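Side-chain contacts in glycosylation Associate Protein 1 (Streptococcus agalactiae serotype V, PDB 6OYC), which probably takes part, with its partner proteins Gap2 and Gap3, in the glycosylation and export of surface adhesins through the accessory Sec system: residues T218-H221 / K222-K226; S206-E209 / E210-E214; T415-I418 / N419-Y423. One frame throughout, in Å; residues are numbered along the deposited sequence.

Contact 1 of 3, residues T218-H221 / K222-K226; sequences TYLH and KEVSK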
loop_
_atom_site.group_PDB
_atom_site.type_symbol
_atom_site.label_atom_id
_atom_site.label_comp_id
_atom_site.label_asym_id
_atom_site.label_seq_id
_atom_site.Cartn_x
_atom_site.Cartn_y
_atom_site.Cartn_z
ATOM N N THR A 218 -1.128 26.268 -10.011
ATOM C CA THR A 218 -1.521 27.268 -9.026
ATOM C C THR A 218 -0.886 26.989 -7.668
ATOM O O THR A 218 -0.388 27.916 -7.013
ATOM C CB THR A 218 -3.041 27.322 -8.896
ATOM O OG1 THR A 218 -3.617 27.770 -10.130
ATOM C CG2 THR A 218 -3.437 28.265 -7.773
ATOM N N TYR A 219 -0.889 25.723 -7.223
ATOM C CA TYR A 219 -0.252 25.395 -5.948
ATOM C C TYR A 219 1.221 25.771 -5.987
ATOM O O TYR A 219 1.762 26.345 -5.035
ATOM C CB TYR A 219 -0.405 23.898 -5.626
ATOM C CG TYR A 219 0.307 23.493 -4.333
ATOM C CD1 TYR A 219 -0.351 23.553 -3.105
ATOM C CD2 TYR A 219 1.638 23.074 -4.336
ATOM C CE1 TYR A 219 0.295 23.203 -1.916
ATOM C CE2 TYR A 219 2.299 22.728 -3.141
ATOM C CZ TYR A 219 1.616 22.794 -1.944
ATOM O OH TYR A 219 2.240 22.451 -0.762
ATOM N N LEU A 220 1.887 25.412 -7.081
ATOM C CA LEU A 220 3.300 25.704 -7.254
ATOM C C LEU A 220 3.554 27.192 -7.133
ATOM O O LEU A 220 4.434 27.627 -6.378
ATOM C CB LEU A 220 3.755 25.197 -8.614
ATOM C CG LEU A 220 5.206 25.427 -8.986
ATOM C CD1 LEU A 220 6.119 24.734 -7.991
ATOM C CD2 LEU A 220 5.429 24.895 -10.384
ATOM N N HIS A 221 2.750 27.986 -7.849
ATOM C CA HIS A 221 2.870 29.438 -7.811
ATOM C C HIS A 221 2.655 29.985 -6.403
ATOM O O HIS A 221 3.457 30.785 -5.910
ATOM C CB HIS A 221 1.877 30.063 -8.788
ATOM C CG HIS A 221 1.960 31.558 -8.851
ATOM N ND1 HIS A 221 3.108 32.225 -9.231
ATOM C CD2 HIS A 221 1.042 32.515 -8.574
ATOM C CE1 HIS A 221 2.889 33.527 -9.192
ATOM N NE2 HIS A 221 1.644 33.730 -8.798
ATOM N N LYS A 222 1.588 29.556 -5.727
ATOM C CA LYS A 222 1.239 30.203 -4.463
ATOM C C LYS A 222 1.971 29.628 -3.262
ATOM O O LYS A 222 2.199 30.352 -2.291
ATOM C CB LYS A 222 -0.264 30.100 -4.198
ATOM C CG LYS A 222 -1.155 30.803 -5.197
ATOM C CD LYS A 222 -2.601 30.792 -4.694
ATOM C CE LYS A 222 -2.880 31.935 -3.723
ATOM N NZ LYS A 222 -4.288 31.916 -3.216
ATOM N N GLU A 223 2.312 28.337 -3.270
ATOM C CA GLU A 223 2.643 27.659 -2.020
ATOM C C GLU A 223 4.085 27.196 -1.908
ATOM O O GLU A 223 4.523 26.867 -0.799
ATOM C CB GLU A 223 1.719 26.452 -1.817
ATOM C CG GLU A 223 0.251 26.842 -1.796
ATOM C CD GLU A 223 -0.094 27.636 -0.551
ATOM O OE1 GLU A 223 0.607 27.450 0.473
ATOM O OE2 GLU A 223 -1.057 28.432 -0.588
ATOM N N VAL A 224 4.824 27.147 -3.005
ATOM C CA VAL A 224 6.203 26.684 -2.989
ATOM C C VAL A 224 7.097 27.913 -2.973
ATOM O O VAL A 224 7.002 28.772 -3.854
ATOM C CB VAL A 224 6.501 25.783 -4.198
ATOM C CG1 VAL A 224 7.922 25.275 -4.155
ATOM C CG2 VAL A 224 5.521 24.614 -4.223
ATOM N N SER A 225 7.942 28.023 -1.967
ATOM C CA SER A 225 8.868 29.135 -1.976
ATOM C C SER A 225 10.114 28.766 -2.776
ATOM O O SER A 225 10.423 27.591 -2.993
ATOM C CB SER A 225 9.245 29.533 -0.553
ATOM O OG SER A 225 10.576 30.004 -0.535
ATOM N N LYS A 226 10.840 29.799 -3.204
ATOM C CA LYS A 226 12.063 29.588 -3.969
ATOM C C LYS A 226 13.085 28.770 -3.188
ATOM O O LYS A 226 13.938 28.107 -3.787
ATOM C CB LYS A 226 12.655 30.937 -4.386
ATOM C CG LYS A 226 11.613 31.992 -4.769
ATOM C CD LYS A 226 11.207 32.859 -3.589
ATOM C CE LYS A 226 9.829 33.433 -3.791
ATOM N NZ LYS A 226 9.252 33.842 -2.494
#
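Glu223 sets its CB over one face of the Tyr219 ring, a CH-pi contact in which CB of Glu223 stands 3.6 Å from the centroid of the Tyr219 ring. Tyr219 has CG anti to its own N (chi1 177°), which carries the ring forward along the helix to the residue one turn on. With CG anti to its carbonyl carbon (chi1 -58°), the Glu223 CG also lies against the ring, 3.6 Å from CD1 of Tyr219. The apolar contacts are looser: CG2 of Val224 is 3.8 Å from CD1 of Leu220, and CE2 of Tyr219 borders the same methyl.

All this sits on the last turn of helix 208-223, which leads into strand 229-233 of the parallel, Rossmann-like sheet. A tyrosine suits the inward face here: its ring packs near Tyr74, while OH is hydrogen-bonded to His3 and Arg49.

Backbone bonds show the helix running out. N of Lys222 binds O of Thr218 at 2.9 Å. N of Glu223 binds O of Tyr219 at 2.7 Å. N of Val224, the first residue to leave helical geometry, makes only a weak bond of 3.4 Å to O of Leu220.

Contact 2 of 3, residues S206-E209 / E210-E214; sequences SDIE and ELIRE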
loop_
_atom_site.group_PDB
_atom_site.type_symbol
_atom_site.label_atom_id
_atom_site.label_comp_id
_atom_site.label_asym_id
_atom_site.label_seq_id
_atom_site.Cartn_x
_atom_site.Cartn_y
_atom_site.Cartn_z
ATOM N N SER A 206 -10.508 19.009 -21.673
ATOM C CA SER A 206 -10.482 17.828 -22.535
ATOM C C SER A 206 -10.407 16.531 -21.725
ATOM O O SER A 206 -10.913 15.496 -22.173
ATOM C CB SER A 206 -9.323 17.919 -23.526
ATOM O OG SER A 206 -8.105 18.071 -22.839
ATOM N N ASP A 207 -9.782 16.557 -20.546
ATOM C CA ASP A 207 -9.797 15.412 -19.639
ATOM C C ASP A 207 -9.482 15.908 -18.232
ATOM O O ASP A 207 -9.168 17.083 -18.027
ATOM C CB ASP A 207 -8.822 14.319 -20.081
ATOM C CG ASP A 207 -7.404 14.834 -20.281
ATOM O OD1 ASP A 207 -6.946 15.736 -19.535
ATOM O OD2 ASP A 207 -6.731 14.311 -21.185
ATOM N N ILE A 208 -9.568 14.993 -17.260
ATOM C CA ILE A 208 -9.400 15.383 -15.862
ATOM C C ILE A 208 -7.968 15.845 -15.595
ATOM O O ILE A 208 -7.738 16.719 -14.754
ATOM C CB ILE A 208 -9.835 14.219 -14.938
ATOM C CG1 ILE A 208 -10.110 14.694 -13.507
ATOM C CG2 ILE A 208 -8.787 13.124 -14.884
ATOM C CD1 ILE A 208 -10.880 15.952 -13.408
ATOM N N GLU A 209 -6.988 15.316 -16.322
ATOM C CA GLU A 209 -5.610 15.719 -16.060
ATOM C C GLU A 209 -5.372 17.194 -16.380
ATOM O O GLU A 209 -4.596 17.872 -15.690
ATOM C CB GLU A 209 -4.648 14.858 -16.861
ATOM C CG GLU A 209 -3.216 15.231 -16.614
ATOM C CD GLU A 209 -2.280 14.508 -17.543
ATOM O OE1 GLU A 209 -2.663 13.429 -18.048
ATOM O OE2 GLU A 209 -1.174 15.035 -17.778
ATOM N N GLU A 210 -6.017 17.705 -17.430
ATOM C CA GLU A 210 -5.839 19.104 -17.793
ATOM C C GLU A 210 -6.209 20.014 -16.628
ATOM O O GLU A 210 -5.483 20.966 -16.306
ATOM C CB GLU A 210 -6.678 19.418 -19.036
ATOM C CG GLU A 210 -6.397 20.760 -19.678
ATOM C CD GLU A 210 -7.380 21.121 -20.818
ATOM O OE1 GLU A 210 -8.352 20.376 -21.086
ATOM O OE2 GLU A 210 -7.181 22.183 -21.439
ATOM N N LEU A 211 -7.325 19.720 -15.966
ATOM C CA LEU A 211 -7.700 20.483 -14.785
ATOM C C LEU A 211 -6.712 20.267 -13.639
ATOM O O LEU A 211 -6.397 21.207 -12.899
ATOM C CB LEU A 211 -9.125 20.118 -14.363
ATOM C CG LEU A 211 -9.630 20.786 -13.078
ATOM C CD1 LEU A 211 -9.565 22.303 -13.202
ATOM C CD2 LEU A 211 -11.064 20.310 -12.740
ATOM N N ILE A 212 -6.200 19.044 -13.473
ATOM C CA ILE A 212 -5.264 18.792 -12.382
ATOM C C ILE A 212 -3.957 19.552 -12.605
ATOM O O ILE A 212 -3.361 20.078 -11.650
ATOM C CB ILE A 212 -5.040 17.276 -12.212
ATOM C CG1 ILE A 212 -6.335 16.632 -11.717
ATOM C CG2 ILE A 212 -3.934 17.010 -11.212
ATOM C CD1 ILE A 212 -6.425 15.173 -11.940
ATOM N N ARG A 213 -3.488 19.629 -13.859
ATOM C CA ARG A 213 -2.298 20.435 -14.132
ATOM C C ARG A 213 -2.528 21.871 -13.697
ATOM O O ARG A 213 -1.655 22.490 -13.073
ATOM C CB ARG A 213 -1.911 20.387 -15.624
ATOM C CG ARG A 213 -1.610 18.981 -16.160
ATOM C CD ARG A 213 -0.826 18.945 -17.497
ATOM N NE ARG A 213 -1.509 19.554 -18.646
ATOM C CZ ARG A 213 -2.437 18.953 -19.399
ATOM N NH1 ARG A 213 -2.826 17.718 -19.118
ATOM N NH2 ARG A 213 -2.990 19.594 -20.436
ATOM N N GLU A 214 -3.720 22.397 -13.983
ATOM C CA GLU A 214 -4.023 23.793 -13.657
ATOM C C GLU A 214 -3.995 24.012 -12.151
ATOM O O GLU A 214 -3.357 24.950 -11.656
ATOM C CB GLU A 214 -5.387 24.190 -14.235
ATOM C CG GLU A 214 -5.870 25.543 -13.741
ATOM C CD GLU A 214 -7.232 25.941 -14.287
ATOM O OE1 GLU A 214 -7.566 25.606 -15.447
ATOM O OE2 GLU A 214 -7.978 26.596 -13.535
HETATM O O HOH W 1 -4.582 16.592 -20.620
#
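Glu210 reaches back to Ser206 and grips it twice through one oxygen, at the N-terminus of helix 208-223, where Asp207 is the N-cap. OE1 of Glu210 takes the backbone N of Ser206 at 2.6 Å, nearly in line with its own C-O bond. The hydroxyl OG of Ser206 comes to the same OE1 at 2.9 Å, but from well above the carboxylate plane (57° out of it). The Glu210 chain is fully extended, which gives it the length to pass beyond the cap.

The cap itself is the bond from N of Glu210 to OD1 of Asp207, 3.0 Å. A short acid suits this place because it can reach forward over the first turn to the amide of Glu210, giving it a better acceptor than O of Asp207, to which the same N makes a weak bond; its charge should also sit well at a helix start.

Farther along, Glu209 and Arg213 form a stretched salt bridge, its weak bond running 3.4 Å from NH1 of Arg213 to OE2 of Glu209. The carboxylate meets the guanidinium at its edge with the two planes perpendicular (90°).

Farther out, Lys202 makes a salt bridge to the other oxygen, OE2, of Glu210. The buried side of the same turn packs on Trp15 and Phe77, which touch Ile208 and Ile212, whose CG1 and CD1 respectively are 4.0 Å apart. One water joins cap to base, donating to OD1 of Asp207 at 2.7 Å and accepting from NH1 of Arg213 at 2.6 Å.

Contact 3 of 3, residues T415-I418 / N419-Y423; sequences TDII and NRLEY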
loop_
_atom_site.group_PDB
_atom_site.type_symbol
_atom_site.label_atom_id
_atom_site.label_comp_id
_atom_site.label_asym_id
_atom_site.label_seq_id
_atom_site.Cartn_x
_atom_site.Cartn_y
_atom_site.Cartn_z
ATOM N N THR A 415 -1.760 -3.863 8.350
ATOM C CA THR A 415 -1.984 -3.915 9.792
ATOM C C THR A 415 -2.089 -5.355 10.291
ATOM O O THR A 415 -1.574 -5.679 11.364
ATOM C CB THR A 415 -3.236 -3.112 10.166
ATOM O OG1 THR A 415 -3.156 -1.812 9.584
ATOM C CG2 THR A 415 -3.324 -2.927 11.656
ATOM N N ASP A 416 -2.771 -6.231 9.545
ATOM C CA ASP A 416 -2.771 -7.653 9.882
ATOM C C ASP A 416 -1.353 -8.197 9.958
ATOM O O ASP A 416 -0.962 -8.815 10.953
ATOM C CB ASP A 416 -3.545 -8.443 8.838
ATOM C CG ASP A 416 -5.005 -8.449 9.091
ATOM O OD1 ASP A 416 -5.424 -7.890 10.122
ATOM O OD2 ASP A 416 -5.737 -8.983 8.234
ATOM N N ILE A 417 -0.572 -7.975 8.899
ATOM C CA ILE A 417 0.788 -8.493 8.837
ATOM C C ILE A 417 1.581 -8.000 10.026
ATOM O O ILE A 417 2.292 -8.763 10.688
ATOM C CB ILE A 417 1.455 -8.075 7.520
ATOM C CG1 ILE A 417 0.710 -8.707 6.340
ATOM C CG2 ILE A 417 2.953 -8.416 7.550
ATOM C CD1 ILE A 417 1.155 -8.160 5.005
ATOM N N ILE A 418 1.457 -6.705 10.309
ATOM C CA ILE A 418 2.167 -6.097 11.419
ATOM C C ILE A 418 1.765 -6.766 12.722
ATOM O O ILE A 418 2.621 -7.102 13.551
ATOM C CB ILE A 418 1.905 -4.581 11.447
ATOM C CG1 ILE A 418 2.573 -3.901 10.245
ATOM C CG2 ILE A 418 2.410 -4.001 12.757
ATOM C CD1 ILE A 418 2.149 -2.430 10.028
ATOM N N ASN A 419 0.464 -7.003 12.911
ATOM C CA ASN A 419 0.032 -7.667 14.130
ATOM C C ASN A 419 0.502 -9.113 14.153
ATOM O O ASN A 419 0.978 -9.599 15.185
ATOM C CB ASN A 419 -1.479 -7.574 14.277
ATOM C CG ASN A 419 -1.900 -6.283 14.938
ATOM O OD1 ASN A 419 -2.011 -6.202 16.161
ATOM N ND2 ASN A 419 -2.093 -5.246 14.133
ATOM N N ARG A 420 0.437 -9.797 13.009
ATOM C CA ARG A 420 0.791 -11.209 12.997
ATOM C C ARG A 420 2.289 -11.410 13.251
ATOM O O ARG A 420 2.688 -12.429 13.823
ATOM C CB ARG A 420 0.298 -11.854 11.690
ATOM C CG ARG A 420 0.026 -13.400 11.800
ATOM C CD ARG A 420 -1.253 -13.717 12.665
ATOM N NE ARG A 420 -1.775 -15.097 12.614
ATOM C CZ ARG A 420 -1.122 -16.214 12.976
ATOM N NH1 ARG A 420 0.128 -16.179 13.441
ATOM N NH2 ARG A 420 -1.732 -17.393 12.869
ATOM N N LEU A 421 3.123 -10.423 12.917
ATOM C CA LEU A 421 4.565 -10.530 13.072
ATOM C C LEU A 421 5.058 -10.086 14.439
ATOM O O LEU A 421 6.262 -10.193 14.707
ATOM C CB LEU A 421 5.265 -9.702 11.995
ATOM C CG LEU A 421 5.241 -10.346 10.608
ATOM C CD1 LEU A 421 5.750 -9.365 9.542
ATOM C CD2 LEU A 421 6.050 -11.635 10.595
ATOM N N GLU A 422 4.162 -9.596 15.298
ATOM C CA GLU A 422 4.581 -9.003 16.565
ATOM C C GLU A 422 5.489 -9.941 17.353
ATOM O O GLU A 422 6.556 -9.545 17.826
ATOM C CB GLU A 422 3.350 -8.636 17.398
ATOM C CG GLU A 422 3.661 -7.708 18.561
ATOM C CD GLU A 422 2.459 -7.465 19.452
ATOM O OE1 GLU A 422 1.384 -8.040 19.162
ATOM O OE2 GLU A 422 2.598 -6.706 20.442
ATOM N N TYR A 423 5.072 -11.192 17.505
ATOM C CA TYR A 423 5.796 -12.154 18.323
ATOM C C TYR A 423 6.478 -13.234 17.487
ATOM O O TYR A 423 6.880 -14.258 18.033
ATOM C CB TYR A 423 4.851 -12.780 19.358
ATOM C CG TYR A 423 4.283 -11.769 20.349
ATOM C CD1 TYR A 423 5.072 -11.259 21.383
ATOM C CD2 TYR A 423 2.967 -11.315 20.241
ATOM C CE1 TYR A 423 4.567 -10.323 22.283
ATOM C CE2 TYR A 423 2.454 -10.380 21.134
ATOM C CZ TYR A 423 3.256 -9.887 22.153
ATOM O OH TYR A 423 2.747 -8.959 23.037
#
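Thr415 and Asn419, one helical turn apart, lie side by side, and the carbonyl O of Thr415 receives two donors from that one residue. N of Asn419 makes the ordinary helical bond, and the side-chain ND2 of Asn419 adds a second to the same O at 2.9 Å. This side-chain hydrogen bond is almost straight (172° at the hydrogen) and lies in the plane of the Asn419 amide, yet it reaches the carbonyl from the face opposite to the backbone donor. With CG of Asn419 anti to its carbonyl carbon (chi1 -85°), the amide folds back along the helix toward the preceding turn. The methyl CG2 of Thr415 flanks it, 3.6 Å from ND2 of Asn419.

Asp416 contributes its backbone O, bound by N of Arg420 at 2.7 Å. The two charged ends go elsewhere: Asp416 OD2 accepts from N of Leu412, and the Arg420 chain, bent at chi2 (71°), carries its guanidinium to a salt bridge with Glu319.

Ile417 turns to the interior. Its branch CG2 meets CD1 of Leu421 at 3.6 Å, the two side chains running alongside each other, and both rest on Tyr321 of strand 318-323. Two branched aliphatic residues suit such a face, having no polar atoms to satisfy beyond the backbone. Leu421 N also binds O of Ile417 at 2.9 Å.

O of Ile418 takes a weak second bond of 3.4 Å from N of Leu421. The whole is a short amphipathic helix in a beta-alpha-beta crossover, carrying the chain from strand 406-409 to the parallel strand 426-428 of the second Rossmann-like sheet, consistent with a GT-B architecture.

Contacts 1 and 2 share helix 208-223, one at its C-terminal turn and the other at its start, their centres about 18 Å apart. Contact 3 lies on the opposite side of the chain's centre, on helix 414-420, its centre about 41 Å from theirs. The two helices are counterparts: each leads into the strand beside the first strand of its own parallel sheet. All three are partly buried, pairing an inward apolar face with a polar outer one. Chemistry follows position. The helix start of contact 2 gathers carboxylates, an arginine and a water; contact 1, at the end of its helix, sets a tyrosine ring against a glutamate chain; contact 3 adds an asparagine amide to a backbone carbonyl.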